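Local coordinates for protein inorganic pyrophosphatase (Coxiella burnetii, PDB 3TR4) that probably catalyses the magnesium-dependent hydrolysis of inorganic pyrophosphate to two phosphate ions, and assembles as a homohexamer, at residues B[74-79]-B[106-111]; B[17-22]-B[87-92]; B[8-13]-B[58-63]. All coordinates share one frame; numbering follows the deposited sequence.

Contact 1: residues B[74-79]-B[106-111]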
ATOM      1  N   LEU B  74     -21.875  -2.379  10.423  1.00 18.64           N
ATOM      2  CA  LEU B  74     -20.592  -3.023  10.188  1.00 15.77           C
ATOM      3  C   LEU B  74     -20.773  -4.000   9.034  1.00 24.97           C
ATOM      4  O   LEU B  74     -21.661  -4.856   9.072  1.00 26.60           O
ATOM      5  CB  LEU B  74     -20.151  -3.784  11.434  1.00 16.54           C
ATOM      6  CG  LEU B  74     -20.053  -2.944  12.707  1.00 27.16           C
ATOM      7  CD1 LEU B  74     -19.930  -3.830  13.941  1.00 28.12           C
ATOM      8  CD2 LEU B  74     -18.882  -1.986  12.604  1.00 27.05           C
ATOM      9  N   VAL B  75     -19.943  -3.881   8.006  1.00 19.13           N
ATOM     10  CA  VAL B  75     -20.063  -4.784   6.864  1.00 22.81           C
ATOM     11  C   VAL B  75     -18.801  -5.616   6.670  1.00 23.87           C
ATOM     12  O   VAL B  75     -17.715  -5.076   6.465  1.00 22.63           O
ATOM     13  CB  VAL B  75     -20.370  -4.027   5.560  1.00 24.77           C
ATOM     14  CG1 VAL B  75     -20.668  -5.018   4.442  1.00 27.41           C
ATOM     15  CG2 VAL B  75     -21.545  -3.078   5.765  1.00 24.30           C
ATOM     16  N   LEU B  76     -18.950  -6.934   6.752  1.00 21.86           N
ATOM     17  CA  LEU B  76     -17.848  -7.843   6.489  1.00 21.73           C
ATOM     18  C   LEU B  76     -17.790  -8.153   5.002  1.00 24.16           C
ATOM     19  O   LEU B  76     -18.800  -8.494   4.392  1.00 25.89           O
ATOM     20  CB  LEU B  76     -18.025  -9.139   7.274  1.00 30.50           C
ATOM     21  CG  LEU B  76     -18.142  -9.007   8.793  1.00 34.69           C
ATOM     22  CD1 LEU B  76     -18.436 -10.362   9.417  1.00 35.67           C
ATOM     23  CD2 LEU B  76     -16.871  -8.414   9.368  1.00 34.99           C
ATOM     24  N   THR B  77     -16.603  -8.033   4.424  1.00 19.75           N
ATOM     25  CA  THR B  77     -16.416  -8.285   3.004  1.00 21.25           C
ATOM     26  C   THR B  77     -15.087  -8.994   2.788  1.00 21.89           C
ATOM     27  O   THR B  77     -14.220  -8.968   3.665  1.00 21.73           O
ATOM     28  CB  THR B  77     -16.396  -6.974   2.201  1.00 25.01           C
ATOM     29  OG1 THR B  77     -15.341  -6.134   2.683  1.00 24.67           O
ATOM     30  CG2 THR B  77     -17.718  -6.236   2.340  1.00 26.16           C
ATOM     31  N   PRO B  78     -14.924  -9.631   1.619  1.00 24.74           N
ATOM     32  CA  PRO B  78     -13.675 -10.303   1.247  1.00 24.42           C
ATOM     33  C   PRO B  78     -12.499  -9.328   1.202  1.00 28.60           C
ATOM     34  O   PRO B  78     -11.399  -9.685   1.615  1.00 26.98           O
ATOM     35  CB  PRO B  78     -13.973 -10.838  -0.155  1.00 27.48           C
ATOM     36  CG  PRO B  78     -15.460 -10.983  -0.197  1.00 28.94           C
ATOM     37  CD  PRO B  78     -15.989  -9.848   0.623  1.00 27.92           C
ATOM     38  N   VAL B  79     -12.728  -8.116   0.702  1.00 26.37           N
ATOM     39  CA  VAL B  79     -11.692  -7.086   0.691  1.00 30.54           C
ATOM     40  C   VAL B  79     -12.288  -5.714   1.016  1.00 28.94           C
ATOM     41  O   VAL B  79     -13.488  -5.501   0.843  1.00 28.64           O
ATOM     42  CB  VAL B  79     -10.963  -7.032  -0.662  1.00 28.21           C
ATOM     43  CG1 VAL B  79     -10.227  -8.335  -0.921  1.00 27.50           C
ATOM     44  CG2 VAL B  79     -11.952  -6.756  -1.767  1.00 28.13           C
ATOM     45  N   LYS B 106     -24.868  -1.248  16.552  1.00 32.66           N
ATOM     46  CA  LYS B 106     -24.456  -1.324  15.163  1.00 23.64           C
ATOM     47  C   LYS B 106     -24.871  -2.653  14.539  1.00 27.39           C
ATOM     48  O   LYS B 106     -24.567  -3.726  15.065  1.00 25.04           O
ATOM     49  CB  LYS B 106     -22.945  -1.119  15.062  1.00 28.84           C
ATOM     50  CG  LYS B 106     -22.497   0.268  15.531  1.00 36.18           C
ATOM     51  CD  LYS B 106     -21.025   0.301  15.891  1.00 34.65           C
ATOM     52  CE  LYS B 106     -20.574   1.721  16.211  1.00 37.64           C
ATOM     53  NZ  LYS B 106     -21.518   2.434  17.113  1.00 36.75           N
ATOM     54  N   VAL B 107     -25.581  -2.573  13.421  1.00 26.91           N
ATOM     55  CA  VAL B 107     -25.979  -3.767  12.688  1.00 23.74           C
ATOM     56  C   VAL B 107     -24.762  -4.406  12.029  1.00 23.61           C
ATOM     57  O   VAL B 107     -23.906  -3.712  11.483  1.00 28.85           O
ATOM     58  CB  VAL B 107     -27.039  -3.439  11.618  1.00 26.16           C
ATOM     59  CG1 VAL B 107     -27.234  -4.615  10.675  1.00 26.25           C
ATOM     60  CG2 VAL B 107     -28.355  -3.057  12.280  1.00 26.24           C
ATOM     61  N   LEU B 108     -24.672  -5.729  12.107  1.00 26.27           N
ATOM     62  CA  LEU B 108     -23.634  -6.465  11.396  1.00 28.65           C
ATOM     63  C   LEU B 108     -24.228  -7.052  10.120  1.00 25.59           C
ATOM     64  O   LEU B 108     -25.277  -7.697  10.156  1.00 26.37           O
ATOM     65  CB  LEU B 108     -23.061  -7.581  12.273  1.00 26.11           C
ATOM     66  CG  LEU B 108     -21.886  -8.357  11.667  1.00 30.40           C
ATOM     67  CD1 LEU B 108     -20.679  -7.450  11.496  1.00 30.23           C
ATOM     68  CD2 LEU B 108     -21.531  -9.566  12.518  1.00 33.04           C
ATOM     69  N   ALA B 109     -23.561  -6.827   8.992  1.00 23.00           N
ATOM     70  CA  ALA B 109     -24.091  -7.260   7.703  1.00 26.66           C
ATOM     71  C   ALA B 109     -23.027  -7.848   6.783  1.00 24.84           C
ATOM     72  O   ALA B 109     -21.827  -7.723   7.037  1.00 20.53           O
ATOM     73  CB  ALA B 109     -24.806  -6.102   7.013  1.00 27.14           C
ATOM     74  N   VAL B 110     -23.492  -8.494   5.714  1.00 26.76           N
ATOM     75  CA  VAL B 110     -22.640  -9.000   4.641  1.00 20.35           C
ATOM     76  C   VAL B 110     -23.273  -8.582   3.316  1.00 19.60           C
ATOM     77  O   VAL B 110     -24.449  -8.226   3.284  1.00 21.66           O
ATOM     78  CB  VAL B 110     -22.513 -10.537   4.684  1.00 23.01           C
ATOM     79  CG1 VAL B 110     -21.608 -10.972   5.834  1.00 23.85           C
ATOM     80  CG2 VAL B 110     -23.885 -11.177   4.804  1.00 19.19           C
ATOM     81  N   PRO B 111     -22.505  -8.619   2.213  1.00 20.27           N
ATOM     82  CA  PRO B 111     -23.113  -8.212   0.941  1.00 18.97           C
ATOM     83  C   PRO B 111     -24.244  -9.162   0.562  1.00 24.93           C
ATOM     84  O   PRO B 111     -24.238 -10.315   1.005  1.00 20.25           O
ATOM     85  CB  PRO B 111     -21.959  -8.349  -0.060  1.00 19.98           C
ATOM     86  CG  PRO B 111     -20.711  -8.317   0.774  1.00 17.91           C
ATOM     87  CD  PRO B 111     -21.091  -8.998   2.054  1.00 21.53           C
TER
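Leu-74 pairs with Leu-108, and Val-75 with Ala-109, in a short parallel stretch of the small, curled beta-barrel at the core of family I pyrophosphatases. Leu-74 uses both its backbone groups, giving its N-H to Val-107 O (N to O 2.7 Å) and taking that of Ala-109 on its own O (2.7 Å from Ala-109 N). The run continues one residue beyond the strand, where Leu-76 N donates to Ala-109 O over 3.0 Å.

On the face bearing the leucines, one methyl of Leu-108 touches two residues of 74-79. With CG anti to the backbone nitrogen (chi1 -176°) and chi2 near 65°, CD1 of Leu-108 reaches the other strand; there it meets Leu-74 CB at 3.7 Å and Leu-76 CG at 4.0 Å, fitting between two alternate residues. Helix 130-142 packs over this face, setting Ile-136 and Phe-140 on Leu-74 and Leu-133 on Leu-108. On the reverse face lie the side chains of Val-75 and the small Ala-109.

The next shell leads to the metal site. Lys-106 rests CB against Leu-74 CG, then leads away from 74-79 to the manganese-binding aspartates, where NZ forms a salt bridge with Asp-104 and a hydrogen bond with Asp-72; its side chain lies about 5 Å from the manganese ion and probably helps to orient these first-shell carboxylates. At the far end, Phe-46 of a second subunit packs on Thr-77 and Pro-111. The pairing stops at this proline, which has no N-H to offer: Leu-76 O is buried without a hydrogen-bond partner and instead meets Pro-111 CD at 3.3 Å.

Contact 2: residues B[17-22]-B[87-92]; sequences FNVIIE and MRVRAL
In the barrel wall, strands 16-23 and 86-99 form an antiparallel pair in which Phe-17 with Val-89 and Val-19 with Met-87, a selenomethionine, are hydrogen-bonded pairs flanking the non-hydrogen-bonded pair of Asn-18 and Arg-88. Four backbone bonds result, among them Val-89 N to Phe-17 O and Met-87 N to Val-19 O, each 2.9 Å. The segments' directions differ by 120°, a strong departure from 180° that reflects the coiling of the barrel.

Phe-17 CG stands between the backbone N and the carbonyl carbon (chi1 62°), and the ring lies along the partner strand. Val-89 CG2 sits over one ring face in a CH-pi contact, 3.6 Å from the centroid, and the same methyl meets Val-19 CG2 at 3.5 Å. Farther along, the selenium of Met-87 touches Ile-21 CG1 at 3.9 Å. On the reverse face Asn-18 OD1 lies against Arg-88 CG; Asn-18 ND2 hydrogen-bonds to Ser-9 O, and the guanidinium forms a salt bridge with Asp-16.

Strand 72-75 closes over the valine side through Val-73 and Val-75, Phe-167 of helix 160-175 meets the Phe-17 ring, and Ala-109 of strand 106-111 packs on Val-89.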
ATOM      1  N   PHE B  17     -30.674  -3.988   2.139  1.00 20.71           N
ATOM      2  CA  PHE B  17     -30.718  -2.555   2.381  1.00 25.16           C
ATOM      3  C   PHE B  17     -29.432  -1.859   1.950  1.00 26.74           C
ATOM      4  O   PHE B  17     -28.422  -2.507   1.675  1.00 23.94           O
ATOM      5  CB  PHE B  17     -31.089  -2.244   3.840  1.00 22.63           C
ATOM      6  CG  PHE B  17     -30.110  -2.765   4.863  1.00 19.74           C
ATOM      7  CD1 PHE B  17     -30.214  -4.061   5.349  1.00 23.75           C
ATOM      8  CD2 PHE B  17     -29.116  -1.944   5.373  1.00 19.86           C
ATOM      9  CE1 PHE B  17     -29.329  -4.534   6.304  1.00 22.00           C
ATOM     10  CE2 PHE B  17     -28.229  -2.409   6.332  1.00 20.49           C
ATOM     11  CZ  PHE B  17     -28.335  -3.704   6.797  1.00 27.88           C
ATOM     12  N   ASN B  18     -29.486  -0.534   1.872  1.00 27.85           N
ATOM     13  CA  ASN B  18     -28.354   0.249   1.392  1.00 24.61           C
ATOM     14  C   ASN B  18     -27.414   0.685   2.503  1.00 23.92           C
ATOM     15  O   ASN B  18     -27.845   1.030   3.604  1.00 27.09           O
ATOM     16  CB  ASN B  18     -28.848   1.471   0.619  1.00 25.06           C
ATOM     17  CG  ASN B  18     -29.537   1.097  -0.679  1.00 32.65           C
ATOM     18  OD1 ASN B  18     -29.217   0.077  -1.290  1.00 32.25           O
ATOM     19  ND2 ASN B  18     -30.483   1.924  -1.110  1.00 30.26           N
ATOM     20  N   VAL B  19     -26.122   0.672   2.206  1.00 22.61           N
ATOM     21  CA  VAL B  19     -25.129   1.181   3.137  1.00 22.77           C
ATOM     22  C   VAL B  19     -24.130   2.040   2.383  1.00 28.19           C
ATOM     23  O   VAL B  19     -23.634   1.651   1.324  1.00 26.13           O
ATOM     24  CB  VAL B  19     -24.387   0.040   3.859  1.00 25.52           C
ATOM     25  CG1 VAL B  19     -23.184   0.581   4.612  1.00 24.85           C
ATOM     26  CG2 VAL B  19     -25.334  -0.686   4.812  1.00 30.10           C
ATOM     27  N   ILE B  20     -23.860   3.223   2.916  1.00 24.52           N
ATOM     28  CA  ILE B  20     -22.794   4.057   2.391  1.00 25.46           C
ATOM     29  C   ILE B  20     -21.569   3.870   3.275  1.00 22.62           C
ATOM     30  O   ILE B  20     -21.609   4.133   4.477  1.00 21.57           O
ATOM     31  CB  ILE B  20     -23.199   5.540   2.338  1.00 23.27           C
ATOM     32  CG1 ILE B  20     -24.326   5.739   1.319  1.00 25.07           C
ATOM     33  CG2 ILE B  20     -21.996   6.399   1.975  1.00 26.10           C
ATOM     34  CD1 ILE B  20     -24.907   7.143   1.294  1.00 33.02           C
ATOM     35  N   ILE B  21     -20.487   3.392   2.678  1.00 21.87           N
ATOM     36  CA  ILE B  21     -19.282   3.084   3.433  1.00 21.09           C
ATOM     37  C   ILE B  21     -18.518   4.361   3.767  1.00 24.13           C
ATOM     38  O   ILE B  21     -18.345   5.229   2.914  1.00 28.92           O
ATOM     39  CB  ILE B  21     -18.375   2.107   2.665  1.00 20.84           C
ATOM     40  CG1 ILE B  21     -19.084   0.760   2.487  1.00 20.63           C
ATOM     41  CG2 ILE B  21     -17.056   1.916   3.398  1.00 19.01           C
ATOM     42  CD1 ILE B  21     -19.389   0.047   3.792  1.00 24.05           C
ATOM     43  N   GLU B  22     -18.075   4.470   5.014  1.00 18.96           N
ATOM     44  CA  GLU B  22     -17.347   5.649   5.468  1.00 23.09           C
ATOM     45  C   GLU B  22     -15.908   5.299   5.836  1.00 24.05           C
ATOM     46  O   GLU B  22     -15.002   6.110   5.663  1.00 26.26           O
ATOM     47  CB  GLU B  22     -18.076   6.303   6.649  1.00 20.87           C
ATOM     48  CG  GLU B  22     -19.393   6.977   6.261  1.00 22.46           C
ATOM     49  CD  GLU B  22     -20.185   7.476   7.460  1.00 32.79           C
ATOM     50  OE1 GLU B  22     -20.243   6.756   8.481  1.00 37.36           O
ATOM     51  OE2 GLU B  22     -20.749   8.588   7.382  1.00 34.43           O
HETATM   52  N   MSE B  87     -23.383   0.233  -1.149  1.00 23.82           N
HETATM   53  CA  MSE B  87     -23.500  -1.198  -1.402  1.00 26.69           C
HETATM   54  C   MSE B  87     -24.769  -1.778  -0.792  1.00 27.74           C
HETATM   55  O   MSE B  87     -25.318  -1.235   0.168  1.00 25.32           O
HETATM   56  CB  MSE B  87     -22.262  -1.944  -0.898  1.00 24.64           C
HETATM   57  CG  MSE B  87     -22.008  -1.824   0.593  1.00 26.44           C
HETATM   58 SE   MSE B  87     -20.301  -2.647   1.098  1.00 32.84          SE
HETATM   59  CE  MSE B  87     -20.636  -4.456   0.438  1.00 16.93           C
ATOM     60  N   ARG B  88     -25.237  -2.879  -1.370  1.00 20.28           N
ATOM     61  CA  ARG B  88     -26.436  -3.542  -0.890  1.00 24.02           C
ATOM     62  C   ARG B  88     -26.048  -4.712   0.003  1.00 24.54           C
ATOM     63  O   ARG B  88     -25.276  -5.583  -0.402  1.00 23.12           O
ATOM     64  CB  ARG B  88     -27.282  -4.019  -2.073  1.00 33.31           C
ATOM     65  CG  ARG B  88     -27.821  -2.874  -2.925  1.00 43.83           C
ATOM     66  CD  ARG B  88     -28.525  -3.369  -4.181  1.00 48.61           C
ATOM     67  NE  ARG B  88     -29.556  -4.355  -3.878  1.00 56.95           N
ATOM     68  CZ  ARG B  88     -29.618  -5.561  -4.434  1.00 60.94           C
ATOM     69  NH1 ARG B  88     -28.712  -5.927  -5.330  1.00 61.24           N
ATOM     70  NH2 ARG B  88     -30.588  -6.400  -4.098  1.00 62.02           N
ATOM     71  N   VAL B  89     -26.585  -4.726   1.219  1.00 25.89           N
ATOM     72  CA  VAL B  89     -26.190  -5.711   2.217  1.00 22.69           C
ATOM     73  C   VAL B  89     -27.389  -6.392   2.866  1.00 21.55           C
ATOM     74  O   VAL B  89     -28.534  -5.981   2.680  1.00 24.02           O
ATOM     75  CB  VAL B  89     -25.316  -5.063   3.326  1.00 23.29           C
ATOM     76  CG1 VAL B  89     -24.097  -4.394   2.720  1.00 19.99           C
ATOM     77  CG2 VAL B  89     -26.128  -4.059   4.126  1.00 19.45           C
ATOM     78  N   ARG B  90     -27.111  -7.450   3.619  1.00 20.06           N
ATOM     79  CA  ARG B  90     -28.134  -8.165   4.366  1.00 26.08           C
ATOM     80  C   ARG B  90     -27.625  -8.380   5.787  1.00 23.32           C
ATOM     81  O   ARG B  90     -26.451  -8.688   5.986  1.00 23.34           O
ATOM     82  CB  ARG B  90     -28.454  -9.504   3.691  1.00 25.44           C
ATOM     83  CG  ARG B  90     -27.230 -10.359   3.406  1.00 29.03           C
ATOM     84  CD  ARG B  90     -27.582 -11.613   2.608  1.00 29.09           C
ATOM     85  NE  ARG B  90     -26.402 -12.436   2.355  1.00 23.69           N
ATOM     86  CZ  ARG B  90     -25.949 -13.367   3.187  1.00 23.64           C
ATOM     87  NH1 ARG B  90     -26.581 -13.600   4.329  1.00 22.62           N
ATOM     88  NH2 ARG B  90     -24.864 -14.065   2.877  1.00 23.20           N
ATOM     89  N   ALA B  91     -28.502  -8.212   6.771  1.00 25.59           N
ATOM     90  CA  ALA B  91     -28.094  -8.285   8.174  1.00 28.59           C
ATOM     91  C   ALA B  91     -27.938  -9.711   8.703  1.00 32.90           C
ATOM     92  O   ALA B  91     -28.649 -10.627   8.289  1.00 31.19           O
ATOM     93  CB  ALA B  91     -29.061  -7.500   9.053  1.00 24.65           C
ATOM     94  N   LEU B  92     -26.996  -9.882   9.626  1.00 30.42           N
ATOM     95  CA  LEU B  92     -26.796 -11.148  10.316  1.00 24.21           C
ATOM     96  C   LEU B  92     -27.201 -11.001  11.775  1.00 28.11           C
ATOM     97  O   LEU B  92     -27.633 -11.955  12.419  1.00 33.57           O
ATOM     98  CB  LEU B  92     -25.330 -11.562  10.253  1.00 21.61           C
ATOM     99  CG  LEU B  92     -24.736 -11.857   8.879  1.00 26.59           C
ATOM    100  CD1 LEU B  92     -23.264 -12.201   9.024  1.00 29.14           C
ATOM    101  CD2 LEU B  92     -25.496 -12.992   8.201  1.00 28.02           C
TER

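Contact 3: residues B[8-13]-B[58-63]; sequences VSAGKG and GFVPST
The backbones of 8-13 and 58-63 draw nearest at Ala-10 and Pro-61, whose CA atoms are 5.2 Å apart, with a close but strongly bent CA-H...O contact from Ala-10 CA to Pro-61 O (3.2 Å) and without any beta bridge. A single hydrogen bond ties the segments together: Ser-62 OG donates to Val-8 O over 2.8 Å. The hydroxyl approaches from above the carbonyl plane, 43° out of it. Ser-62 has left-handed backbone angles (phi 63°), and its OG stands anti to its carbonyl carbon, which directs the oxygen to the carbonyl of Val-8. The same carbonyl is flanked by the proline ring, whose CG also packs on Val-8 CG1 at 3.7 Å, the two side chains crossing at a slant.

The methyl of Ala-10 is the other apolar centre. It lies 3.7 Å from Val-60 CG1 and 3.9 Å from Thr-63 CG2, so residues on both sides of Pro-61 close around it. In the fold, this is where the chain's N-terminal loop lies against the segment leaving strand 56-59, just before the loop turns into strand 16-23 through a classic beta bulge in which Lys-12 and Gly-13 face Asp-16. Helix 160-175 backs the contact: Phe-167 packs on Val-60, Ser-170 and Ile-171 on Thr-63, and Phe-174 on Ser-62. From another subunit, Phe-40 reaches Val-8.

The turn that presents these side chains has its own internal clasp. Thr-63 OG1 donates to Val-60 O at 2.6 Å, tilted 25° from the carbonyl plane, and accepts the N-H of Leu-71. On the other segment, Ser-9 OG accepts a weak hydrogen bond from Gly-11 N (3.2 Å).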
ATOM      1  N   VAL B   8     -31.161   9.132  -1.020  1.00 63.33           N
ATOM      2  CA  VAL B   8     -30.947   7.696  -1.125  1.00 48.04           C
ATOM      3  C   VAL B   8     -31.801   6.951  -0.107  1.00 37.84           C
ATOM      4  O   VAL B   8     -31.655   7.147   1.098  1.00 43.82           O
ATOM      5  CB  VAL B   8     -29.468   7.340  -0.906  1.00 44.54           C
ATOM      6  CG1 VAL B   8     -29.262   5.842  -1.025  1.00 47.46           C
ATOM      7  CG2 VAL B   8     -28.596   8.083  -1.905  1.00 42.61           C
ATOM      8  N   SER B   9     -32.693   6.096  -0.595  1.00 31.85           N
ATOM      9  CA  SER B   9     -33.574   5.332   0.285  1.00 34.69           C
ATOM     10  C   SER B   9     -32.795   4.303   1.100  1.00 35.73           C
ATOM     11  O   SER B   9     -31.692   3.894   0.725  1.00 33.63           O
ATOM     12  CB  SER B   9     -34.670   4.629  -0.517  1.00 39.98           C
ATOM     13  OG  SER B   9     -34.247   3.344  -0.949  1.00 35.00           O
ATOM     14  N   ALA B  10     -33.380   3.885   2.217  1.00 31.39           N
ATOM     15  CA  ALA B  10     -32.766   2.891   3.085  1.00 32.06           C
ATOM     16  C   ALA B  10     -32.670   1.531   2.397  1.00 30.48           C
ATOM     17  O   ALA B  10     -31.883   0.675   2.799  1.00 32.93           O
ATOM     18  CB  ALA B  10     -33.544   2.774   4.384  1.00 25.42           C
ATOM     19  N   GLY B  11     -33.476   1.338   1.359  1.00 32.76           N
ATOM     20  CA  GLY B  11     -33.500   0.072   0.650  1.00 35.36           C
ATOM     21  C   GLY B  11     -34.803  -0.680   0.853  1.00 37.39           C
ATOM     22  O   GLY B  11     -35.812  -0.095   1.253  1.00 35.53           O
ATOM     23  N   LYS B  12     -34.778  -1.983   0.589  1.00 35.28           N
ATOM     24  CA  LYS B  12     -35.993  -2.796   0.616  1.00 40.90           C
ATOM     25  C   LYS B  12     -36.326  -3.368   1.993  1.00 44.80           C
ATOM     26  O   LYS B  12     -37.491  -3.411   2.386  1.00 50.16           O
ATOM     27  CB  LYS B  12     -35.910  -3.917  -0.425  1.00 38.83           C
ATOM     28  CG  LYS B  12     -35.872  -3.406  -1.859  1.00 44.28           C
ATOM     29  CD  LYS B  12     -35.718  -4.530  -2.872  1.00 45.98           C
ATOM     30  CE  LYS B  12     -35.819  -3.986  -4.289  1.00 47.99           C
ATOM     31  NZ  LYS B  12     -35.620  -5.034  -5.324  1.00 47.75           N
ATOM     32  N   GLY B  13     -35.307  -3.810   2.725  1.00 40.51           N
ATOM     33  CA  GLY B  13     -35.530  -4.418   4.023  1.00 34.56           C
ATOM     34  C   GLY B  13     -34.272  -5.025   4.614  1.00 32.30           C
ATOM     35  O   GLY B  13     -33.179  -4.833   4.087  1.00 31.04           O
ATOM     36  N   GLY B  58     -20.157   1.854   8.010  1.00 20.43           N
ATOM     37  CA  GLY B  58     -20.950   2.841   7.304  1.00 22.68           C
ATOM     38  C   GLY B  58     -22.281   3.094   7.977  1.00 20.54           C
ATOM     39  O   GLY B  58     -22.443   2.835   9.165  1.00 24.74           O
ATOM     40  N   PHE B  59     -23.239   3.593   7.207  1.00 20.36           N
ATOM     41  CA  PHE B  59     -24.558   3.899   7.731  1.00 24.02           C
ATOM     42  C   PHE B  59     -25.623   3.613   6.684  1.00 24.73           C
ATOM     43  O   PHE B  59     -25.325   3.512   5.491  1.00 26.37           O
ATOM     44  CB  PHE B  59     -24.630   5.368   8.154  1.00 24.51           C
ATOM     45  CG  PHE B  59     -24.522   6.335   7.006  1.00 30.58           C
ATOM     46  CD1 PHE B  59     -23.283   6.762   6.556  1.00 29.22           C
ATOM     47  CD2 PHE B  59     -25.658   6.809   6.372  1.00 26.52           C
ATOM     48  CE1 PHE B  59     -23.181   7.648   5.498  1.00 31.56           C
ATOM     49  CE2 PHE B  59     -25.563   7.694   5.316  1.00 28.06           C
ATOM     50  CZ  PHE B  59     -24.325   8.115   4.878  1.00 32.40           C
ATOM     51  N   VAL B  60     -26.865   3.476   7.139  1.00 26.62           N
ATOM     52  CA  VAL B  60     -28.006   3.327   6.243  1.00 23.18           C
ATOM     53  C   VAL B  60     -28.622   4.696   5.994  1.00 23.76           C
ATOM     54  O   VAL B  60     -29.074   5.347   6.933  1.00 23.00           O
ATOM     55  CB  VAL B  60     -29.093   2.415   6.856  1.00 23.41           C
ATOM     56  CG1 VAL B  60     -30.199   2.132   5.840  1.00 21.66           C
ATOM     57  CG2 VAL B  60     -28.481   1.124   7.358  1.00 20.41           C
ATOM     58  N   PRO B  61     -28.650   5.138   4.726  1.00 22.93           N
ATOM     59  CA  PRO B  61     -29.249   6.434   4.396  1.00 29.07           C
ATOM     60  C   PRO B  61     -30.745   6.406   4.680  1.00 34.70           C
ATOM     61  O   PRO B  61     -31.338   5.331   4.637  1.00 28.13           O
ATOM     62  CB  PRO B  61     -29.017   6.563   2.886  1.00 28.93           C
ATOM     63  CG  PRO B  61     -28.081   5.473   2.514  1.00 28.65           C
ATOM     64  CD  PRO B  61     -28.246   4.395   3.525  1.00 26.40           C
ATOM     65  N   SER B  62     -31.339   7.565   4.954  1.00 31.92           N
ATOM     66  CA  SER B  62     -32.772   7.651   5.234  1.00 32.44           C
ATOM     67  C   SER B  62     -33.173   6.877   6.489  1.00 32.51           C
ATOM     68  O   SER B  62     -34.252   6.291   6.551  1.00 33.70           O
ATOM     69  CB  SER B  62     -33.597   7.187   4.035  1.00 30.40           C
ATOM     70  OG  SER B  62     -33.507   8.124   2.978  1.00 35.97           O
ATOM     71  N   THR B  63     -32.291   6.880   7.482  1.00 31.61           N
ATOM     72  CA  THR B  63     -32.601   6.308   8.786  1.00 32.74           C
ATOM     73  C   THR B  63     -32.117   7.252   9.872  1.00 33.25           C
ATOM     74  O   THR B  63     -31.275   8.115   9.623  1.00 28.95           O
ATOM     75  CB  THR B  63     -31.928   4.938   8.992  1.00 31.04           C
ATOM     76  OG1 THR B  63     -30.506   5.105   9.084  1.00 27.70           O
ATOM     77  CG2 THR B  63     -32.262   4.006   7.846  1.00 29.59           C
TER

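In the fold
Contacts 1 and 2 are strand pairings of one curled mixed sheet; contact 3 packs a loop against the end of one of its strands. Contacts 1 and 2, with centres about 7 Å apart, are joined by strands 86-99 and 106-111, where Leu-92 N probably bonds to Leu-108 O and Arg-90 N to Val-110 O, each over 2.8 Å. Contact 3 adjoins contact 2, about 8 Å between centres, through a probable bond from Asn-18 N to Ala-10 O at 2.8 Å. Contacts 1 and 3, about 15 Å between centres, do not touch. Contact 1 is nearest the manganese; the side chain of Thr-63 is about 10 Å from the bound manganese ion, and that of Val-19 about 12 Å from the manganese ion.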